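Local coordinates for protein fatty acid synthase 1, isoform A (Drosophila melanogaster, PDB 6FN6) that probably builds long-chain saturated fatty acids from acetyl-CoA and malonyl-CoA with NADPH, this chain being its modifying region of dehydratase, enoyl reductase and ketoreductase, at residues A570-L575 / L583-A588; Q635-G640 / P658-A663; Q562-V567 / L912-P917. All coordinates share one frame; numbering follows the deposited sequence.

Contact 1: residues A570-L575 / L583-A588; sequences AYVNAL and LKWIEA
Val572 and Trp585 face each other on one side of a two-stranded antiparallel sheet, with one methyl of the valine seated on the flat of the indole. With CG1 anti to the backbone N (chi1 177°), the other branch, CG2, stands over the middle of the six-membered ring, 3.4 Å from Val572 CG2 to the ring centroid of Trp585 and almost on its normal, a CH-pi contact. The Ala570 carbonyl approaches the edge of the same indole, and the methyl of Ala570 reaches CE3 of Trp585 at 4.0 Å. Farther along this side, Leu583 CD2 lies against Ala574 CB at 3.8 Å and Val572 CG1 at 4.1 Å, continuing the apolar row.

The reverse side carries Tyr571 and Ile586. With CG between the backbone N and the carbonyl carbon (chi1 69°), the Tyr571 ring lies across Ile586, whose CB sits above the face, offset toward the rim and 4.2 Å from the Tyr571 ring centroid. Ala588 CB meets the ring edge instead. Beyond the tyrosine, Asn573 CB packs against Ile586 CG1.

Four backbone hydrogen bonds join the strands, two for each of the pairs Tyr571-Ile586 and Asn573-Lys584; they include Tyr571 N to Ile586 O at 2.8 Å and Lys584 N to Asn573 O at 3.1 Å. Helix 876-885 packs on the Val572-Trp585 side through Val876 and Phe880. Just ahead of that helix, Asp873 O accepts from the indole NE1, which gives the ring's polar atom a partner and should help to fix its rotation. The strands run 143° apart, and a short connection without regular structure joins them, making a twisted beta hairpin with an apolar face under the helix and a mixed face of Tyr571, Ile586, Asn573 and Lys584.

Contact 2: residues Q635-G640 / P658-A663; sequences QDCVLG and PAKSLA
Lys660 reaches Cys637 with CG opposite its own carbonyl carbon and a chain that stays extended until it bends at the last torsion (chi4 -61°). The bend sets the ammonium on a lone pair of the Cys637 carbonyl, in the carbonyl plane, with Lys660 NZ and Cys637 O 2.6 Å apart. SG of Cys637 is anti to the backbone N (chi1 167°) and lies against the lysine's aliphatic part, 3.5 Å from Lys660 CG. Gln635, less well ordered, crosses the lysine at about a right angle. The two loops flank the hairpin of strands 642-646 and 652-656, in what is probably the substrate-binding part of an enoyl reductase of the medium-chain dehydrogenase type. With Lys660 cut back to an alanine, the Cys637 carbonyl would probably lose its ammonium partner and SG the CG it rests on. Farther along, Gly640 comes so near the other loop that a CB would fall on the backbone N atoms of Ser661 and Leu662. Gly640 O accepts from Ser661 N at 3.1 Å, the donor standing above the carbonyl plane. Leu639 O receives weak bonds from Lys660 N and Leu662 N, while Leu639 CB packs on Leu662 CD2 at 3.9 Å. Ser661 OG is hydrogen-bonded to Glu642 O.

Contact 3: residues Q562-V567 / L912-P917; sequences QATLQV and LINAIP
Strands 565-567 and 913-915 pair antiparallel with their axes 123° apart, Leu565-Ala915 and Val567-Ile913 forming the hydrogen-bonded pairs on either side of the non-hydrogen-bonded pair Gln566-Asn914. The bonds run both ways, among them Ala915 N to Leu565 O at 3.2 Å and Ile913 N to Val567 O at 2.9 Å.

On one side of the sheet Val567 makes the main apolar contact. Its CG1 lies opposite the carbonyl carbon (chi1 -57°), which turns Val567 CG2 across the partner strand, 3.7 Å from Ala915 CB and 4.1 Å from Ile913 CG2. At the other end of this side Leu565 crosses Pro917 at about a right angle, Leu565 CD1 touching the proline CG at 4.0 Å.

The small sheet joins two chain runs with 344 residues between them, and it closes the long excursion that contains the enoyl reductase. In fatty acid synthases of the animal type that domain is inserted between the pseudo-ketoreductase and the catalytic ketoreductase, so the pairing is consistent with the incoming and outgoing linkers zipped together.

The opposite side is more polar. Gln566 and Asn914 lie alongside, pointing the same way, with their amide planes 42° apart; it is the aliphatic CG of Gln566 that meets Asn914 OD1, at 3.5 Å. Leu912 approaches the glutamine at about a right angle, its CB 4.0 Å from Gln566 CB.

Overall arrangement
Contact 1 lies between the other two and binds to both. On strand 583-587, Trp585 O probably accepts from Ile916 N of contact 3 and Glu587 N probably donates to Ile916 O, while on strand 570-574 Val572 N probably bonds Leu662 O of contact 2. Contacts 2 and 3 do not touch; contact 3 closes the loop that holds both others. All three are partly buried, contact 1 with a single exposed residue and contact 3 with the most. Contact 1 has an aromatic ring on each face, with Asn573 and Lys584 beside Tyr571; contact 3 has no aromatic rings and sets two amides side by side. Contact 2, between irregular loops, relies on a lysine and on backbone carbonyls.

Contact 1: residues A570-L575 / L583-A588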
loop_
_atom_site.group_PDB
_atom_site.type_symbol
_atom_site.label_atom_id
_atom_site.label_comp_id
_atom_site.label_asym_id
_atom_site.label_seq_id
_atom_site.Cartn_x
_atom_site.Cartn_y
_atom_site.Cartn_z
ATOM N N ALA A 570 -1.068 -23.073 39.922
ATOM C CA ALA A 570 -2.097 -23.089 38.896
ATOM C C ALA A 570 -1.894 -21.973 37.882
ATOM O O ALA A 570 -1.141 -21.027 38.115
ATOM C CB ALA A 570 -3.471 -22.971 39.533
ATOM N N TYR A 571 -2.562 -22.107 36.744
ATOM C CA TYR A 571 -2.550 -21.075 35.719
ATOM C C TYR A 571 -3.970 -20.900 35.203
ATOM O O TYR A 571 -4.838 -21.734 35.464
ATOM C CB TYR A 571 -1.594 -21.439 34.578
ATOM C CG TYR A 571 -2.060 -22.607 33.744
ATOM C CD1 TYR A 571 -1.808 -23.915 34.142
ATOM C CD2 TYR A 571 -2.752 -22.405 32.560
ATOM C CE1 TYR A 571 -2.236 -24.990 33.383
ATOM C CE2 TYR A 571 -3.182 -23.471 31.794
ATOM C CZ TYR A 571 -2.922 -24.762 32.210
ATOM O OH TYR A 571 -3.350 -25.827 31.449
ATOM N N VAL A 572 -4.206 -19.813 34.477
ATOM C CA VAL A 572 -5.524 -19.534 33.932
ATOM C C VAL A 572 -5.577 -20.032 32.498
ATOM O O VAL A 572 -4.611 -19.889 31.746
ATOM C CB VAL A 572 -5.862 -18.035 34.023
ATOM C CG1 VAL A 572 -7.216 -17.740 33.377
ATOM C CG2 VAL A 572 -5.851 -17.581 35.475
ATOM N N ASN A 573 -6.707 -20.621 32.124
ATOM C CA ASN A 573 -6.884 -21.137 30.778
ATOM C C ASN A 573 -8.303 -20.890 30.287
ATOM O O ASN A 573 -9.261 -20.976 31.054
ATOM C CB ASN A 573 -6.575 -22.634 30.741
ATOM C CG ASN A 573 -6.579 -23.198 29.333
ATOM O OD1 ASN A 573 -6.384 -22.470 28.359
ATOM N ND2 ASN A 573 -6.807 -24.501 29.220
ATOM N N ALA A 574 -8.423 -20.569 29.002
ATOM C CA ALA A 574 -9.720 -20.458 28.354
ATOM C C ALA A 574 -10.042 -21.786 27.681
ATOM O O ALA A 574 -9.481 -22.107 26.634
ATOM C CB ALA A 574 -9.721 -19.325 27.344
ATOM N N LEU A 575 -10.937 -22.558 28.288
ATOM C CA LEU A 575 -11.235 -23.903 27.805
ATOM C C LEU A 575 -11.900 -23.893 26.427
ATOM O O LEU A 575 -11.499 -24.638 25.532
ATOM C CB LEU A 575 -12.130 -24.621 28.814
ATOM C CG LEU A 575 -11.608 -24.624 30.255
ATOM C CD1 LEU A 575 -12.519 -25.439 31.163
ATOM C CD2 LEU A 575 -10.170 -25.135 30.336
ATOM N N LEU A 583 -13.000 -19.146 31.266
ATOM C CA LEU A 583 -11.759 -18.787 31.948
ATOM C C LEU A 583 -11.748 -19.340 33.369
ATOM O O LEU A 583 -12.543 -18.925 34.212
ATOM C CB LEU A 583 -11.574 -17.270 31.976
ATOM C CG LEU A 583 -11.193 -16.621 30.645
ATOM C CD1 LEU A 583 -11.422 -15.121 30.692
ATOM C CD2 LEU A 583 -9.743 -16.928 30.305
ATOM N N LYS A 584 -10.846 -20.280 33.628
ATOM C CA LYS A 584 -10.759 -20.899 34.943
ATOM C C LYS A 584 -9.309 -21.221 35.300
ATOM O O LYS A 584 -8.465 -21.390 34.421
ATOM C CB LYS A 584 -11.603 -22.179 34.988
ATOM C CG LYS A 584 -13.108 -21.958 34.854
ATOM C CD LYS A 584 -13.876 -23.262 35.046
ATOM C CE LYS A 584 -15.385 -23.050 35.050
ATOM N NZ LYS A 584 -15.925 -22.740 33.694
ATOM N N TRP A 585 -9.022 -21.287 36.596
ATOM C CA TRP A 585 -7.700 -21.681 37.064
ATOM C C TRP A 585 -7.527 -23.187 36.912
ATOM O O TRP A 585 -8.434 -23.960 37.223
ATOM C CB TRP A 585 -7.490 -21.268 38.519
ATOM C CG TRP A 585 -7.370 -19.792 38.711
ATOM C CD1 TRP A 585 -8.383 -18.906 38.930
ATOM C CD2 TRP A 585 -6.160 -19.025 38.706
ATOM N NE1 TRP A 585 -7.879 -17.633 39.059
ATOM C CE2 TRP A 585 -6.516 -17.680 38.926
ATOM C CE3 TRP A 585 -4.811 -19.346 38.537
ATOM C CZ2 TRP A 585 -5.571 -16.658 38.980
ATOM C CZ3 TRP A 585 -3.876 -18.330 38.590
ATOM C CH2 TRP A 585 -4.259 -17.004 38.809
ATOM N N ILE A 586 -6.355 -23.595 36.439
ATOM C CA ILE A 586 -6.055 -25.005 36.244
ATOM C C ILE A 586 -4.802 -25.355 37.024
ATOM O O ILE A 586 -3.847 -24.583 37.052
ATOM C CB ILE A 586 -5.876 -25.334 34.752
ATOM C CG1 ILE A 586 -7.095 -24.877 33.943
ATOM C CG2 ILE A 586 -5.613 -26.823 34.558
ATOM C CD1 ILE A 586 -8.399 -25.543 34.336
ATOM N N GLU A 587 -4.797 -26.524 37.652
ATOM C CA GLU A 587 -3.621 -26.966 38.386
ATOM C C GLU A 587 -2.476 -27.142 37.402
ATOM O O GLU A 587 -2.672 -27.651 36.297
ATOM C CB GLU A 587 -3.900 -28.269 39.131
ATOM C CG GLU A 587 -2.778 -28.713 40.055
ATOM C CD GLU A 587 -3.069 -30.046 40.721
ATOM O OE1 GLU A 587 -2.248 -30.487 41.552
ATOM O OE2 GLU A 587 -4.116 -30.655 40.413
ATOM N N ALA A 588 -1.281 -26.728 37.803
ATOM C CA ALA A 588 -0.129 -26.785 36.916
ATOM C C ALA A 588 0.773 -27.945 37.292
ATOM O O ALA A 588 0.721 -28.442 38.417
ATOM C CB ALA A 588 0.644 -25.477 36.967
#

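Contact 2: residues Q635-G640 / P658-A663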
loop_
_atom_site.group_PDB
_atom_site.type_symbol
_atom_site.label_atom_id
_atom_site.label_comp_id
_atom_site.label_asym_id
_atom_site.label_seq_id
_atom_site.Cartn_x
_atom_site.Cartn_y
_atom_site.Cartn_z
ATOM N N GLN A 635 1.232 -25.210 23.420
ATOM C CA GLN A 635 1.119 -25.137 24.875
ATOM C C GLN A 635 -0.304 -24.851 25.354
ATOM O O GLN A 635 -1.127 -24.312 24.614
ATOM C CB GLN A 635 2.058 -24.053 25.416
ATOM C CG GLN A 635 3.523 -24.231 25.035
ATOM C CD GLN A 635 4.216 -25.307 25.848
ATOM O OE1 GLN A 635 3.883 -25.535 27.011
ATOM N NE2 GLN A 635 5.188 -25.975 25.237
ATOM N N ASP A 636 -0.577 -25.221 26.603
ATOM C CA ASP A 636 -1.871 -24.964 27.232
ATOM C C ASP A 636 -1.837 -23.641 27.996
ATOM O O ASP A 636 -2.778 -22.851 27.938
ATOM C CB ASP A 636 -2.247 -26.107 28.178
ATOM C CG ASP A 636 -2.988 -27.233 27.476
ATOM O OD1 ASP A 636 -3.728 -26.957 26.507
ATOM O OD2 ASP A 636 -2.826 -28.397 27.896
ATOM N N CYS A 637 -0.745 -23.422 28.723
ATOM C CA CYS A 637 -0.547 -22.210 29.511
ATOM C C CYS A 637 0.133 -21.133 28.670
ATOM O O CYS A 637 1.345 -21.174 28.472
ATOM C CB CYS A 637 0.287 -22.524 30.757
ATOM S SG CYS A 637 0.931 -21.087 31.648
ATOM N N VAL A 638 -0.650 -20.189 28.153
ATOM C CA VAL A 638 -0.117 -19.166 27.255
ATOM C C VAL A 638 -0.466 -17.738 27.682
ATOM O O VAL A 638 0.154 -16.783 27.220
ATOM C CB VAL A 638 -0.601 -19.414 25.812
ATOM C CG1 VAL A 638 -0.058 -20.729 25.295
ATOM C CG2 VAL A 638 -2.124 -19.417 25.751
ATOM N N LEU A 639 -1.456 -17.588 28.553
ATOM C CA LEU A 639 -1.899 -16.262 28.968
ATOM C C LEU A 639 -0.881 -15.625 29.912
ATOM O O LEU A 639 -0.166 -16.328 30.626
ATOM C CB LEU A 639 -3.270 -16.349 29.643
ATOM C CG LEU A 639 -4.399 -16.932 28.784
ATOM C CD1 LEU A 639 -5.655 -17.158 29.619
ATOM C CD2 LEU A 639 -4.704 -16.054 27.581
ATOM N N GLY A 640 -0.808 -14.296 29.910
ATOM C CA GLY A 640 0.091 -13.588 30.805
ATOM C C GLY A 640 1.373 -13.138 30.134
ATOM O O GLY A 640 2.250 -13.955 29.856
ATOM N N PRO A 658 7.120 -13.794 27.288
ATOM C CA PRO A 658 6.304 -14.093 26.107
ATOM C C PRO A 658 4.940 -14.667 26.463
ATOM O O PRO A 658 3.966 -14.449 25.740
ATOM C CB PRO A 658 7.148 -15.119 25.344
ATOM C CG PRO A 658 8.029 -15.731 26.360
ATOM C CD PRO A 658 8.310 -14.658 27.368
ATOM N N ALA A 659 4.884 -15.418 27.556
ATOM C CA ALA A 659 3.634 -16.000 28.015
ATOM C C ALA A 659 3.780 -16.518 29.437
ATOM O O ALA A 659 4.866 -16.459 30.016
ATOM C CB ALA A 659 3.205 -17.119 27.084
ATOM N N LYS A 660 2.670 -17.002 29.989
ATOM C CA LYS A 660 2.663 -17.809 31.211
ATOM C C LYS A 660 2.809 -17.000 32.499
ATOM O O LYS A 660 3.163 -17.558 33.540
ATOM C CB LYS A 660 3.769 -18.868 31.148
ATOM C CG LYS A 660 3.697 -19.764 29.919
ATOM C CD LYS A 660 4.893 -20.695 29.820
ATOM C CE LYS A 660 4.728 -21.690 28.676
ATOM N NZ LYS A 660 3.531 -22.566 28.840
ATOM N N SER A 661 2.537 -15.699 32.447
ATOM C CA SER A 661 2.659 -14.862 33.639
ATOM C C SER A 661 1.367 -14.874 34.448
ATOM O O SER A 661 1.357 -14.506 35.623
ATOM C CB SER A 661 3.016 -13.423 33.265
ATOM O OG SER A 661 1.852 -12.665 32.981
ATOM N N LEU A 662 0.281 -15.314 33.821
ATOM C CA LEU A 662 -1.010 -15.336 34.489
ATOM C C LEU A 662 -1.136 -16.651 35.245
ATOM O O LEU A 662 -1.999 -17.481 34.958
ATOM C CB LEU A 662 -2.150 -15.162 33.485
ATOM C CG LEU A 662 -3.544 -14.932 34.075
ATOM C CD1 LEU A 662 -3.579 -13.683 34.947
ATOM C CD2 LEU A 662 -4.578 -14.829 32.967
ATOM N N ALA A 663 -0.245 -16.820 36.216
ATOM C CA ALA A 663 -0.161 -18.037 37.004
ATOM C C ALA A 663 0.369 -17.697 38.389
ATOM O O ALA A 663 0.817 -16.579 38.630
ATOM C CB ALA A 663 0.736 -19.054 36.319
#

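Contact 3: residues Q562-V567 / L912-P917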
loop_
_atom_site.group_PDB
_atom_site.type_symbol
_atom_site.label_atom_id
_atom_site.label_comp_id
_atom_site.label_asym_id
_atom_site.label_seq_id
_atom_site.Cartn_x
_atom_site.Cartn_y
_atom_site.Cartn_z
ATOM N N GLN A 562 -16.862 -30.246 37.249
ATOM C CA GLN A 562 -16.052 -29.037 37.372
ATOM C C GLN A 562 -15.786 -28.738 38.845
ATOM O O GLN A 562 -16.044 -27.634 39.325
ATOM C CB GLN A 562 -16.728 -27.837 36.700
ATOM C CG GLN A 562 -16.795 -27.900 35.176
ATOM C CD GLN A 562 -15.429 -27.767 34.518
ATOM O OE1 GLN A 562 -14.491 -28.490 34.852
ATOM N NE2 GLN A 562 -15.314 -26.833 33.580
ATOM N N ALA A 563 -15.266 -29.733 39.555
ATOM C CA ALA A 563 -14.941 -29.591 40.969
ATOM C C ALA A 563 -13.607 -28.875 41.135
ATOM O O ALA A 563 -12.716 -28.994 40.294
ATOM C CB ALA A 563 -14.902 -30.946 41.646
ATOM N N THR A 564 -13.481 -28.133 42.230
ATOM C CA THR A 564 -12.313 -27.297 42.479
ATOM C C THR A 564 -11.621 -27.678 43.784
ATOM O O THR A 564 -12.218 -27.630 44.859
ATOM C CB THR A 564 -12.695 -25.804 42.533
ATOM O OG1 THR A 564 -13.659 -25.587 43.571
ATOM C CG2 THR A 564 -13.279 -25.352 41.202
ATOM N N LEU A 565 -10.356 -28.073 43.668
ATOM C CA LEU A 565 -9.534 -28.413 44.823
ATOM C C LEU A 565 -8.479 -27.336 45.064
ATOM O O LEU A 565 -8.016 -26.691 44.126
ATOM C CB LEU A 565 -8.848 -29.763 44.609
ATOM C CG LEU A 565 -9.741 -31.004 44.529
ATOM C CD1 LEU A 565 -8.882 -32.255 44.426
ATOM C CD2 LEU A 565 -10.705 -31.104 45.707
ATOM N N GLN A 566 -8.110 -27.138 46.325
ATOM C CA GLN A 566 -7.105 -26.139 46.680
ATOM C C GLN A 566 -5.706 -26.640 46.331
ATOM O O GLN A 566 -5.144 -27.483 47.026
ATOM C CB GLN A 566 -7.184 -25.788 48.169
ATOM C CG GLN A 566 -8.349 -24.880 48.541
ATOM C CD GLN A 566 -8.152 -24.193 49.883
ATOM O OE1 GLN A 566 -7.608 -24.779 50.821
ATOM N NE2 GLN A 566 -8.586 -22.941 49.976
ATOM N N VAL A 567 -5.159 -26.120 45.238
ATOM C CA VAL A 567 -3.833 -26.508 44.771
ATOM C C VAL A 567 -2.818 -25.409 45.071
ATOM O O VAL A 567 -3.190 -24.271 45.359
ATOM C CB VAL A 567 -3.858 -26.838 43.269
ATOM C CG1 VAL A 567 -4.879 -27.932 42.984
ATOM C CG2 VAL A 567 -4.172 -25.588 42.447
ATOM N N LEU A 912 -2.811 -21.278 48.775
ATOM C CA LEU A 912 -3.523 -22.256 47.979
ATOM C C LEU A 912 -4.571 -21.513 47.171
ATOM O O LEU A 912 -5.148 -20.530 47.640
ATOM C CB LEU A 912 -4.176 -23.315 48.868
ATOM C CG LEU A 912 -3.237 -24.228 49.660
ATOM C CD1 LEU A 912 -4.042 -25.096 50.607
ATOM C CD2 LEU A 912 -2.388 -25.087 48.738
ATOM N N ILE A 913 -4.814 -21.981 45.956
ATOM C CA ILE A 913 -5.790 -21.353 45.083
ATOM C C ILE A 913 -6.706 -22.433 44.541
ATOM O O ILE A 913 -6.268 -23.548 44.260
ATOM C CB ILE A 913 -5.101 -20.563 43.949
ATOM C CG1 ILE A 913 -6.143 -19.821 43.105
ATOM C CG2 ILE A 913 -4.261 -21.495 43.080
ATOM C CD1 ILE A 913 -5.549 -18.813 42.127
ATOM N N ASN A 914 -7.985 -22.107 44.414
ATOM C CA ASN A 914 -8.954 -23.064 43.910
ATOM C C ASN A 914 -8.831 -23.181 42.397
ATOM O O ASN A 914 -9.107 -22.234 41.660
ATOM C CB ASN A 914 -10.369 -22.647 44.307
ATOM C CG ASN A 914 -10.582 -22.674 45.806
ATOM O OD1 ASN A 914 -10.910 -23.713 46.379
ATOM N ND2 ASN A 914 -10.391 -21.530 46.453
ATOM N N ALA A 915 -8.410 -24.358 41.946
ATOM C CA ALA A 915 -8.242 -24.623 40.526
ATOM C C ALA A 915 -8.751 -26.017 40.200
ATOM O O ALA A 915 -8.806 -26.890 41.068
ATOM C CB ALA A 915 -6.780 -24.484 40.124
ATOM N N ILE A 916 -9.137 -26.219 38.947
ATOM C CA ILE A 916 -9.571 -27.529 38.497
ATOM C C ILE A 916 -8.364 -28.452 38.607
ATOM O O ILE A 916 -7.324 -28.181 38.005
ATOM C CB ILE A 916 -10.135 -27.475 37.069
ATOM C CG1 ILE A 916 -11.379 -26.585 37.034
ATOM C CG2 ILE A 916 -10.476 -28.877 36.572
ATOM C CD1 ILE A 916 -11.870 -26.254 35.640
ATOM N N PRO A 917 -8.484 -29.540 39.390
ATOM C CA PRO A 917 -7.315 -30.412 39.535
ATOM C C PRO A 917 -6.935 -31.077 38.219
ATOM O O PRO A 917 -7.796 -31.316 37.374
ATOM C CB PRO A 917 -7.769 -31.445 40.573
ATOM C CG PRO A 917 -9.252 -31.461 40.474
ATOM C CD PRO A 917 -9.656 -30.061 40.117
#